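Local coordinates for predicted acetyltransferase (Clostridium acetobutylicum, PDB 3MGD), which binds acetyl-CoA and probably transfers the acetyl group to an acceptor, as in the GNAT family of acyltransferases, at residues I32-D35 with K36-R40; I55-N59 with N60-A64; N44-N48 with N49-E53; N111-E115 with R116-K120. All blocks are in the same frame, centred on the assembly; numbering follows the deposited sequence. Where two conformers were deposited one is given.

Contact 1 of 4, residues I32-D35 with K36-R40; sequences IDID and KELTR
Ile-34 places CG1 between its backbone N and carbonyl carbon (chi1 61°), while Leu-38 carries CG beside its own N (chi1 -76°), and the two branches meet one turn apart at the start of helix 35-47. Ile-34 sits at the N-cap position, and the chain enters it through an Asx turn: Asp-33 OD1 accepts from Asp-35 N at 2.9 Å. A water extends the reach of this carboxylate. It takes the N-H of Lys-36 at 2.9 Å and gives a weak bond back to Asp-33 OD1, so one side chain serves two amides of the first turn, one directly and one through solvent.

On the apolar side, Leu-38 CD1 lies 3.7 Å from Ile-34 CG1 and just as near Ile-34 CD1, with the two side chains crossing at a slant. Both are buried. Leu-38 also rests on Val-16 of helix 12-25 and on Pro-75 of the second subunit, and Ile-34 packs on Tyr-77 of that subunit. The backbone beneath them closes the turn with Leu-38 N bonded almost straight to Ile-34 O at 2.9 Å.

Glu-37 folds back at its second torsion, which brings OE1 within 3.5 Å of Ile-34 CA. The carboxylate of Asp-35 reaches Lys-20 through OD1 in a salt bridge, tying the new helix to helix 12-25. The carbonyl of Asp-35 is gripped twice, from opposite faces of its plane: Thr-39 N approaches at 3.0 Å and Thr-39 OG1 donates its proton to Asp-35 O at 2.8 Å.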
loop_
_atom_site.group_PDB
_atom_site.type_symbol
_atom_site.label_atom_id
_atom_site.label_comp_id
_atom_site.label_asym_id
_atom_site.label_seq_id
_atom_site.Cartn_x
_atom_site.Cartn_y
_atom_site.Cartn_z
ATOM N N ILE A 32 -16.491 4.861 -16.405
ATOM C CA ILE A 32 -17.461 4.025 -15.719
ATOM C C ILE A 32 -17.916 4.810 -14.505
ATOM O O ILE A 32 -17.281 5.786 -14.128
ATOM C CB ILE A 32 -16.846 2.667 -15.284
ATOM C CG1 ILE A 32 -15.662 2.890 -14.349
ATOM C CG2 ILE A 32 -16.396 1.864 -16.498
ATOM C CD1 ILE A 32 -15.070 1.602 -13.777
ATOM N N ASP A 33 -19.029 4.395 -13.919
ATOM C CA ASP A 33 -19.599 5.082 -12.771
ATOM C C ASP A 33 -19.022 4.439 -11.517
ATOM O O ASP A 33 -19.276 3.264 -11.269
ATOM C CB ASP A 33 -21.099 4.866 -12.779
ATOM C CG ASP A 33 -21.811 5.640 -11.691
ATOM O OD1 ASP A 33 -21.167 5.976 -10.683
ATOM O OD2 ASP A 33 -23.023 5.914 -11.840
ATOM N N ILE A 34 -18.258 5.183 -10.725
ATOM C CA ILE A 34 -17.729 4.609 -9.481
ATOM C C ILE A 34 -18.307 5.273 -8.229
ATOM O O ILE A 34 -17.730 5.196 -7.150
ATOM C CB ILE A 34 -16.190 4.635 -9.429
ATOM C CG1 ILE A 34 -15.671 6.072 -9.504
ATOM C CG2 ILE A 34 -15.597 3.746 -10.543
ATOM C CD1 ILE A 34 -14.174 6.168 -9.326
ATOM N N ASP A 35 -19.468 5.901 -8.357
ATOM C CA ASP A 35 -20.036 6.581 -7.208
ATOM C C ASP A 35 -20.269 5.630 -6.043
ATOM O O ASP A 35 -20.005 5.978 -4.898
ATOM C CB ASP A 35 -21.343 7.280 -7.575
ATOM C CG ASP A 35 -21.127 8.460 -8.495
ATOM O OD1 ASP A 35 -19.958 8.784 -8.822
ATOM O OD2 ASP A 35 -22.133 9.075 -8.895
ATOM N N LYS A 36 -20.817 4.456 -6.328
ATOM C CA LYS A 36 -21.138 3.510 -5.260
ATOM C C LYS A 36 -19.867 3.136 -4.496
ATOM O O LYS A 36 -19.838 3.163 -3.263
ATOM C CB LYS A 36 -21.825 2.267 -5.817
ATOM C CG LYS A 36 -22.273 1.261 -4.741
ATOM C CD LYS A 36 -22.912 0.009 -5.344
ATOM C CE LYS A 36 -23.309 -0.986 -4.231
ATOM N NZ LYS A 36 -23.822 -2.268 -4.774
ATOM N N GLU A 37 -18.814 2.804 -5.236
ATOM C CA GLU A 37 -17.572 2.328 -4.623
ATOM C C GLU A 37 -16.852 3.427 -3.846
ATOM O O GLU A 37 -16.285 3.172 -2.780
ATOM C CB GLU A 37 -16.643 1.756 -5.695
ATOM C CG GLU A 37 -17.118 0.433 -6.309
ATOM C CD GLU A 37 -18.092 0.604 -7.477
ATOM O OE1 GLU A 37 -18.616 1.721 -7.717
ATOM O OE2 GLU A 37 -18.341 -0.406 -8.163
ATOM N N LEU A 38 -16.847 4.643 -4.396
ATOM C CA LEU A 38 -16.260 5.787 -3.692
ATOM C C LEU A 38 -17.015 6.036 -2.377
ATOM O O LEU A 38 -16.408 6.192 -1.314
ATOM C CB LEU A 38 -16.289 7.053 -4.573
ATOM C CG LEU A 38 -15.261 7.179 -5.702
ATOM C CD1 LEU A 38 -15.570 8.369 -6.639
ATOM C CD2 LEU A 38 -13.838 7.265 -5.142
ATOM N N THR A 39 -18.341 6.065 -2.449
ATOM C CA THR A 39 -19.162 6.339 -1.257
ATOM C C THR A 39 -18.971 5.285 -0.184
ATOM O O THR A 39 -18.903 5.593 1.008
ATOM C CB THR A 39 -20.653 6.395 -1.615
ATOM O OG1 THR A 39 -20.854 7.373 -2.639
ATOM C CG2 THR A 39 -21.497 6.741 -0.393
ATOM N N ARG A 40 -18.894 4.033 -0.611
ATOM C CA ARG A 40 -18.630 2.938 0.325
ATOM C C ARG A 40 -17.231 3.050 0.934
ATOM O O ARG A 40 -17.072 2.824 2.120
ATOM C CB ARG A 40 -18.819 1.590 -0.369
ATOM C CG ARG A 40 -18.616 0.371 0.522
ATOM C CD ARG A 40 -18.962 -0.887 -0.274
ATOM N NE ARG A 40 -18.064 -1.046 -1.419
ATOM C CZ ARG A 40 -18.270 -1.877 -2.437
ATOM N NH1 ARG A 40 -19.366 -2.632 -2.479
ATOM N NH2 ARG A 40 -17.379 -1.943 -3.423
HETATM O O HOH W 1 -22.139 3.859 -8.815
HETATM O O HOH W 2 -18.181 0.878 -11.273
#

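Contact 2 of 4, residues I55-N59 with N60-A64; sequences IAEEN and NQIIA
Strands 55-58 and 61-64 run antiparallel around the turn at Asn-59 and Asn-60, both with positive phi, and their pairing slips by one residue at Ala-56, whose O accepts from Ile-63 N at 2.7 Å and, weakly, from Ala-64 N at 3.3 Å. Ala-56 N returns a bond to Ala-64 O at 2.9 Å. Nearer the turn, Glu-58 and Gln-61 form a hydrogen-bonded pair, with Gln-61 N 2.8 Å from Glu-58 O.

On one face Glu-57 crosses Ile-62 at an angle, and the aliphatic part of the glutamate does the touching: its CG is 4.2 Å from Ile-62 CG1. Its carboxylate reaches onward to Arg-5 in a salt bridge and to Asn-3. The opposite face brings the methyls of Ala-56 and Ala-64 to 4.1 Å, CB to CB. Ile-63, the extra residue, touches Glu-58, its CG1 4.0 Å from Glu-58 CB.

Asn-59 and Asn-60 are exposed and poorly ordered, while Ala-64 is buried, its side chain about 6 Å from the bound acetyl-CoA. The whole is a beta hairpin with a two-residue loop and a classic beta bulge, in the central sheet of the GNAT fold.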
loop_
_atom_site.group_PDB
_atom_site.type_symbol
_atom_site.label_atom_id
_atom_site.label_comp_id
_atom_site.label_asym_id
_atom_site.label_seq_id
_atom_site.Cartn_x
_atom_site.Cartn_y
_atom_site.Cartn_z
ATOM N N ILE A 55 -10.012 19.251 5.051
ATOM C CA ILE A 55 -10.550 20.148 4.034
ATOM C C ILE A 55 -10.274 21.608 4.383
ATOM O O ILE A 55 -10.227 21.984 5.549
ATOM C CB ILE A 55 -12.076 19.940 3.810
ATOM C CG1 ILE A 55 -12.885 20.515 4.961
ATOM C CG2 ILE A 55 -12.420 18.470 3.622
ATOM C CD1 ILE A 55 -14.370 20.315 4.784
ATOM N N ALA A 56 -10.063 22.417 3.356
ATOM C CA ALA A 56 -9.900 23.854 3.522
ATOM C C ALA A 56 -11.138 24.460 2.903
ATOM O O ALA A 56 -11.481 24.132 1.762
ATOM C CB ALA A 56 -8.663 24.337 2.801
ATOM N N GLU A 57 -11.828 25.303 3.662
ATOM C CA GLU A 57 -13.095 25.880 3.224
ATOM C C GLU A 57 -13.039 27.398 3.278
ATOM O O GLU A 57 -12.371 27.981 4.136
ATOM C CB GLU A 57 -14.233 25.451 4.146
ATOM C CG GLU A 57 -14.688 24.029 4.031
ATOM C CD GLU A 57 -15.825 23.744 4.986
ATOM O OE1 GLU A 57 -15.787 24.272 6.120
ATOM O OE2 GLU A 57 -16.759 23.004 4.601
ATOM N N GLU A 58 -13.759 28.028 2.360
ATOM C CA GLU A 58 -13.995 29.460 2.437
ATOM C C GLU A 58 -15.430 29.718 1.997
ATOM O O GLU A 58 -15.895 29.134 1.020
ATOM C CB GLU A 58 -12.994 30.209 1.560
ATOM C CG GLU A 58 -13.065 31.720 1.707
ATOM C CD GLU A 58 -11.813 32.410 1.209
ATOM O OE1 GLU A 58 -11.255 31.969 0.178
ATOM O OE2 GLU A 58 -11.388 33.393 1.849
ATOM N N ASN A 59 -16.142 30.581 2.717
ATOM C CA ASN A 59 -17.555 30.810 2.425
ATOM C C ASN A 59 -18.275 29.471 2.305
ATOM O O ASN A 59 -19.169 29.294 1.479
ATOM C CB ASN A 59 -17.728 31.631 1.143
ATOM C CG ASN A 59 -17.173 33.041 1.268
ATOM O OD1 ASN A 59 -17.146 33.619 2.355
ATOM N ND2 ASN A 59 -16.729 33.603 0.148
ATOM N N ASN A 60 -17.858 28.532 3.146
ATOM C CA ASN A 60 -18.320 27.148 3.085
ATOM C C ASN A 60 -18.456 26.551 1.676
ATOM O O ASN A 60 -19.443 25.888 1.351
ATOM C CB ASN A 60 -19.575 26.940 3.937
ATOM C CG ASN A 60 -19.248 26.830 5.419
ATOM O OD1 ASN A 60 -18.148 27.188 5.852
ATOM N ND2 ASN A 60 -20.197 26.329 6.201
ATOM N N GLN A 61 -17.446 26.816 0.853
ATOM C CA GLN A 61 -17.168 26.020 -0.337
ATOM C C GLN A 61 -15.783 25.418 -0.134
ATOM O O GLN A 61 -14.891 26.100 0.358
ATOM C CB GLN A 61 -17.190 26.884 -1.598
ATOM C CG GLN A 61 -18.585 27.209 -2.089
ATOM C CD GLN A 61 -19.427 25.965 -2.273
ATOM O OE1 GLN A 61 -20.471 25.809 -1.640
ATOM N NE2 GLN A 61 -18.966 25.060 -3.132
ATOM N N ILE A 62 -15.603 24.153 -0.501
ATOM C CA ILE A 62 -14.302 23.506 -0.319
ATOM C C ILE A 62 -13.292 24.006 -1.354
ATOM O O ILE A 62 -13.525 23.931 -2.557
ATOM C CB ILE A 62 -14.405 21.975 -0.361
ATOM C CG1 ILE A 62 -15.274 21.471 0.798
ATOM C CG2 ILE A 62 -13.019 21.350 -0.246
ATOM C CD1 ILE A 62 -15.544 19.972 0.743
ATOM N N ILE A 63 -12.188 24.548 -0.856
ATOM C CA ILE A 63 -11.086 25.038 -1.664
ATOM C C ILE A 63 -10.033 23.956 -1.912
ATOM O O ILE A 63 -9.445 23.883 -2.995
ATOM C CB ILE A 63 -10.393 26.212 -0.950
ATOM C CG1 ILE A 63 -11.369 27.372 -0.773
ATOM C CG2 ILE A 63 -9.161 26.661 -1.716
ATOM C CD1 ILE A 63 -11.863 27.942 -2.086
ATOM N N ALA A 64 -9.770 23.133 -0.896
ATOM C CA ALA A 64 -8.767 22.079 -1.031
ATOM C C ALA A 64 -9.107 20.872 -0.156
ATOM O O ALA A 64 -9.828 20.984 0.834
ATOM C CB ALA A 64 -7.379 22.609 -0.700
#

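Contact 3 of 4, residues N44-N48 with N49-E53; sequences NKLAN and NLLVE
Lys-45 and Leu-51 make the tight half of this contact, where helix 35-47 stops and the chain turns into strand 51-58. Lys-45 CB and Leu-51 CB are only 3.5 Å apart. Beside them Leu-46 comes in with one methyl, CD2, which sits 3.5 Å from Leu-51 O and 4.1 Å from Leu-51 CD2. Leu-51 holds its CG anti to the backbone N (chi1 -176°), and its buried side chain also rests on Tyr-41 and Phe-42 of the helix and on Ala-67 and Ala-69 of the neighbouring strand. Leu-46 also packs on Ile-12 and Leu-15 of helix 12-25.

The outer half is looser. The side chains of Leu-50 and Lys-45 meet by carbon atoms, Leu-50 CB to Lys-45 CD at 4.0 Å, because the lysine bends at its second torsion and crosses the leucine. Asn-48, modelled in two conformers, and Asn-49 lie exposed, the latter against Arg-116 of another loop.

Between the halves runs a Schellman motif. Asn-49 has positive phi, Leu-50 N bonds to Lys-45 O at 2.9 Å in the carbonyl plane, and Asn-49 N reaches Leu-46 O at 3.1 Å from well above its plane. Leu-51 N adds a weak bond to the same Lys-45 oxygen.

The lysine thus works in two ways. Its methylenes meet Leu-50, the apolar contact usual in a Schellman motif, and its ammonium goes on to a salt bridge with Asp-72 of the second subunit, so one residue carries both the helix-ending carbonyl and a charge that pairs with the second subunit.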
loop_
_atom_site.group_PDB
_atom_site.type_symbol
_atom_site.label_atom_id
_atom_site.label_comp_id
_atom_site.label_asym_id
_atom_site.label_seq_id
_atom_site.Cartn_x
_atom_site.Cartn_y
_atom_site.Cartn_z
ATOM N N ASN A 44 -16.815 3.514 4.993
ATOM C CA ASN A 44 -16.079 2.535 5.770
ATOM C C ASN A 44 -14.815 3.059 6.445
ATOM O O ASN A 44 -14.603 2.841 7.647
ATOM C CB ASN A 44 -15.740 1.323 4.903
ATOM C CG ASN A 44 -16.913 0.360 4.781
ATOM O OD1 ASN A 44 -17.108 -0.514 5.629
ATOM N ND2 ASN A 44 -17.703 0.522 3.731
ATOM N N LYS A 45 -13.979 3.747 5.683
ATOM C CA LYS A 45 -12.668 4.166 6.196
ATOM C C LYS A 45 -12.805 5.345 7.165
ATOM O O LYS A 45 -12.043 5.464 8.123
ATOM C CB LYS A 45 -11.721 4.523 5.055
ATOM C CG LYS A 45 -11.371 3.342 4.128
ATOM C CD LYS A 45 -10.842 2.124 4.893
ATOM C CE LYS A 45 -10.474 0.990 3.922
ATOM N NZ LYS A 45 -10.077 -0.266 4.608
ATOM N N LEU A 46 -13.772 6.220 6.930
ATOM C CA LEU A 46 -13.974 7.306 7.885
ATOM C C LEU A 46 -14.536 6.748 9.185
ATOM O O LEU A 46 -14.110 7.130 10.268
ATOM C CB LEU A 46 -14.876 8.413 7.324
ATOM C CG LEU A 46 -14.310 9.282 6.197
ATOM C CD1 LEU A 46 -15.336 10.314 5.706
ATOM C CD2 LEU A 46 -13.032 9.973 6.641
ATOM N N ALA A 47 -15.497 5.836 9.079
ATOM C CA ALA A 47 -16.151 5.303 10.263
ATOM C C ALA A 47 -15.162 4.586 11.164
ATOM O O ALA A 47 -15.265 4.662 12.386
ATOM C CB ALA A 47 -17.302 4.370 9.880
ATOM N N ASN A 48 -14.196 3.893 10.565
ATOM C CA ASN A 48 -13.177 3.135 11.293
ATOM C C ASN A 48 -11.901 3.926 11.559
ATOM O O ASN A 48 -10.929 3.375 12.060
ATOM C CB ASN A 48 -12.793 1.876 10.507
ATOM C CG ASN A 48 -13.921 0.872 10.413
ATOM O OD1 ASN A 48 -14.739 0.745 11.325
ATOM N ND2 ASN A 48 -13.958 0.134 9.308
ATOM N N ASN A 49 -11.888 5.194 11.163
ATOM C CA ASN A 49 -10.724 6.071 11.355
ATOM C C ASN A 49 -9.454 5.577 10.680
ATOM O O ASN A 49 -8.341 5.885 11.131
ATOM C CB ASN A 49 -10.460 6.309 12.857
ATOM C CG ASN A 49 -9.844 7.697 13.156
ATOM O OD1 ASN A 49 -10.040 8.666 12.418
ATOM N ND2 ASN A 49 -9.120 7.786 14.261
ATOM N N LEU A 50 -9.620 4.801 9.611
ATOM C CA LEU A 50 -8.493 4.363 8.779
ATOM C C LEU A 50 -8.210 5.352 7.641
ATOM O O LEU A 50 -7.320 5.133 6.821
ATOM C CB LEU A 50 -8.766 2.968 8.210
ATOM C CG LEU A 50 -8.729 1.850 9.261
ATOM C CD1 LEU A 50 -9.163 0.492 8.687
ATOM C CD2 LEU A 50 -7.341 1.759 9.899
ATOM N N LEU A 51 -9.000 6.423 7.595
ATOM C CA LEU A 51 -8.797 7.530 6.669
ATOM C C LEU A 51 -9.064 8.838 7.413
ATOM O O LEU A 51 -10.042 8.937 8.148
ATOM C CB LEU A 51 -9.774 7.424 5.491
ATOM C CG LEU A 51 -9.580 8.499 4.413
ATOM C CD1 LEU A 51 -8.311 8.191 3.580
ATOM C CD2 LEU A 51 -10.824 8.637 3.516
ATOM N N VAL A 52 -8.188 9.823 7.237
ATOM C CA VAL A 52 -8.437 11.182 7.719
ATOM C C VAL A 52 -8.319 12.137 6.534
ATOM O O VAL A 52 -7.290 12.185 5.874
ATOM C CB VAL A 52 -7.425 11.612 8.811
ATOM C CG1 VAL A 52 -7.602 13.090 9.172
ATOM C CG2 VAL A 52 -7.566 10.726 10.065
ATOM N N GLU A 53 -9.376 12.886 6.255
ATOM C CA GLU A 53 -9.350 13.794 5.112
ATOM C C GLU A 53 -9.580 15.208 5.597
ATOM O O GLU A 53 -10.642 15.530 6.126
ATOM C CB GLU A 53 -10.366 13.384 4.037
ATOM C CG GLU A 53 -10.473 14.385 2.857
ATOM C CD GLU A 53 -10.749 13.717 1.508
ATOM O OE1 GLU A 53 -11.118 14.444 0.556
ATOM O OE2 GLU A 53 -10.610 12.476 1.392
#

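Contact 4 of 4, residues N111-E115 with R116-K120; sequences NEAKE and RNIHK
Glu-112 and Arg-116 lie side by side and point the same way, their carboxylate and guanidinium planes turned 40° from each other; this describes one of the two modelled conformers of Arg-116. In it the arginine bends at its third torsion and brings its NE/NH2 edge round onto the backbone carbonyl of Glu-112: NE and NH2 each stand 3.0 Å from Glu-112 O, which lies within 4° of the guanidinium plane. Both nitrogens come from one face of the carbonyl.

NH2 also forms a salt bridge with Glu-112 OE1, but the modelled 2.5 Å between NH2 and OE1 is very short and its bond angle poor, so its details are doubtful. Glu-112 OE2 bonds to Trp-54 NE1, which would steady the carboxylate from its other oxygen.

Next along, the methyl of Ala-113 meets Ile-118, with Ala-113 CB 4.1 Å from Ile-118 CG2, while Leu-149 of the second subunit packs on Ala-113. Arg-116 N and Ile-118 N approach Ala-113 O from opposite faces, the latter at 2.9 Å. Asn-117 has positive phi. The bonds of Ile-118 N to Ala-113 O and of Asn-117 N to Lys-114 O define the Schellman motif that ends helix 101-115 ahead of strand 120-124, the edge strand of the sheet within this chain.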
loop_
_atom_site.group_PDB
_atom_site.type_symbol
_atom_site.label_atom_id
_atom_site.label_comp_id
_atom_site.label_asym_id
_atom_site.label_seq_id
_atom_site.Cartn_x
_atom_site.Cartn_y
_atom_site.Cartn_z
ATOM N N ASN A 111 1.264 15.206 10.707
ATOM C CA ASN A 111 0.855 15.202 12.109
ATOM C C ASN A 111 -0.110 14.058 12.449
ATOM O O ASN A 111 -0.004 13.454 13.520
ATOM C CB ASN A 111 0.281 16.559 12.521
ATOM C CG ASN A 111 -0.245 16.553 13.939
ATOM O OD1 ASN A 111 0.520 16.429 14.893
ATOM N ND2 ASN A 111 -1.563 16.676 14.084
ATOM N N GLU A 112 -1.046 13.750 11.545
ATOM C CA GLU A 112 -1.956 12.618 11.768
ATOM C C GLU A 112 -1.155 11.334 11.940
ATOM O O GLU A 112 -1.488 10.474 12.760
ATOM C CB GLU A 112 -2.948 12.451 10.613
ATOM C CG GLU A 112 -3.887 13.636 10.410
ATOM C CD GLU A 112 -4.824 13.876 11.577
ATOM O OE1 GLU A 112 -5.146 12.915 12.310
ATOM O OE2 GLU A 112 -5.244 15.045 11.760
ATOM N N ALA A 113 -0.100 11.204 11.144
ATOM C CA ALA A 113 0.749 10.018 11.189
ATOM C C ALA A 113 1.485 9.886 12.524
ATOM O O ALA A 113 1.484 8.829 13.146
ATOM C CB ALA A 113 1.752 10.047 10.030
ATOM N N LYS A 114 2.103 10.972 12.960
ATOM C CA LYS A 114 2.868 10.969 14.204
ATOM C C LYS A 114 1.972 10.655 15.399
ATOM O O LYS A 114 2.372 9.940 16.310
ATOM C CB LYS A 114 3.505 12.336 14.425
ATOM C CG LYS A 114 4.623 12.672 13.477
ATOM C CD LYS A 114 5.263 13.984 13.904
ATOM C CE LYS A 114 6.552 14.247 13.160
ATOM N NZ LYS A 114 7.211 15.474 13.692
ATOM N N GLU A 115 0.758 11.191 15.392
ATOM C CA GLU A 115 -0.155 10.967 16.518
ATOM C C GLU A 115 -0.572 9.493 16.625
ATOM O O GLU A 115 -1.090 9.044 17.647
ATOM C CB GLU A 115 -1.378 11.883 16.393
ATOM C CG GLU A 115 -1.089 13.338 16.798
ATOM C CD GLU A 115 -0.800 13.482 18.296
ATOM O OE1 GLU A 115 -1.704 13.178 19.105
ATOM O OE2 GLU A 115 0.331 13.888 18.666
ATOM N N ARG A 116 -0.324 8.743 15.561
ATOM C CA ARG A 116 -0.639 7.315 15.513
ATOM C C ARG A 116 0.625 6.466 15.487
ATOM O O ARG A 116 0.584 5.284 15.133
ATOM C CB ARG A 116 -1.481 6.996 14.279
ATOM C CG ARG A 116 -2.934 6.648 14.572
ATOM C CD ARG A 116 -3.789 7.062 13.401
ATOM N NE ARG A 116 -3.687 8.504 13.225
ATOM C CZ ARG A 116 -4.692 9.358 13.384
ATOM N NH1 ARG A 116 -5.903 8.919 13.690
ATOM N NH2 ARG A 116 -4.479 10.653 13.221
ATOM N N ASN A 117 1.750 7.067 15.860
ATOM C CA ASN A 117 3.029 6.364 15.892
ATOM C C ASN A 117 3.446 5.777 14.545
ATOM O O ASN A 117 3.956 4.650 14.460
ATOM C CB ASN A 117 3.026 5.282 16.981
ATOM C CG ASN A 117 2.958 5.874 18.380
ATOM O OD1 ASN A 117 3.389 7.006 18.602
ATOM N ND2 ASN A 117 2.424 5.110 19.332
ATOM N N ILE A 118 3.236 6.555 13.493
ATOM C CA ILE A 118 3.638 6.155 12.148
ATOM C C ILE A 118 4.706 7.113 11.666
ATOM O O ILE A 118 4.576 8.330 11.828
ATOM C CB ILE A 118 2.440 6.173 11.186
ATOM C CG1 ILE A 118 1.472 5.040 11.539
ATOM C CG2 ILE A 118 2.909 6.091 9.729
ATOM C CD1 ILE A 118 0.227 5.006 10.674
ATOM N N HIS A 119 5.772 6.574 11.087
ATOM C CA HIS A 119 6.888 7.414 10.664
ATOM C C HIS A 119 7.304 7.185 9.218
ATOM O O HIS A 119 8.280 7.761 8.748
ATOM C CB HIS A 119 8.086 7.242 11.604
ATOM C CG HIS A 119 8.607 5.839 11.677
ATOM N ND1 HIS A 119 9.587 5.368 10.832
ATOM C CD2 HIS A 119 8.283 4.807 12.490
ATOM C CE1 HIS A 119 9.845 4.104 11.121
ATOM N NE2 HIS A 119 9.066 3.739 12.123
ATOM N N LYS A 120 6.559 6.350 8.511
ATOM C CA LYS A 120 6.802 6.145 7.088
ATOM C C LYS A 120 5.539 6.510 6.315
ATOM O O LYS A 120 4.468 5.978 6.598
ATOM C CB LYS A 120 7.171 4.685 6.803
ATOM C CG LYS A 120 8.481 4.208 7.440
ATOM C CD LYS A 120 9.685 4.600 6.601
ATOM C CE LYS A 120 11.003 4.152 7.259
ATOM N NZ LYS A 120 11.270 4.903 8.526
#

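How the contacts relate
Contacts 1 and 3 hold the two ends of helix 35-47: an Asx turn and a carbonyl that takes two bonds from one threonine at its start, a Schellman motif at its finish. Contact 4 ends helix 101-115 by the same motif, but adds an arginine folded over the last turn. It touches contact 3, where Asn-49 meets Arg-116 and Val-52 meets Glu-112. Contact 2 stands apart as strand pairing, sharing strand 51-58 with contact 3, and is the one nearest acetyl-CoA. Contact 3 is mostly surface, whereas the others mix buried and exposed residues. The second subunit touches contacts 1, 3 and 4 but not the segments of contact 2.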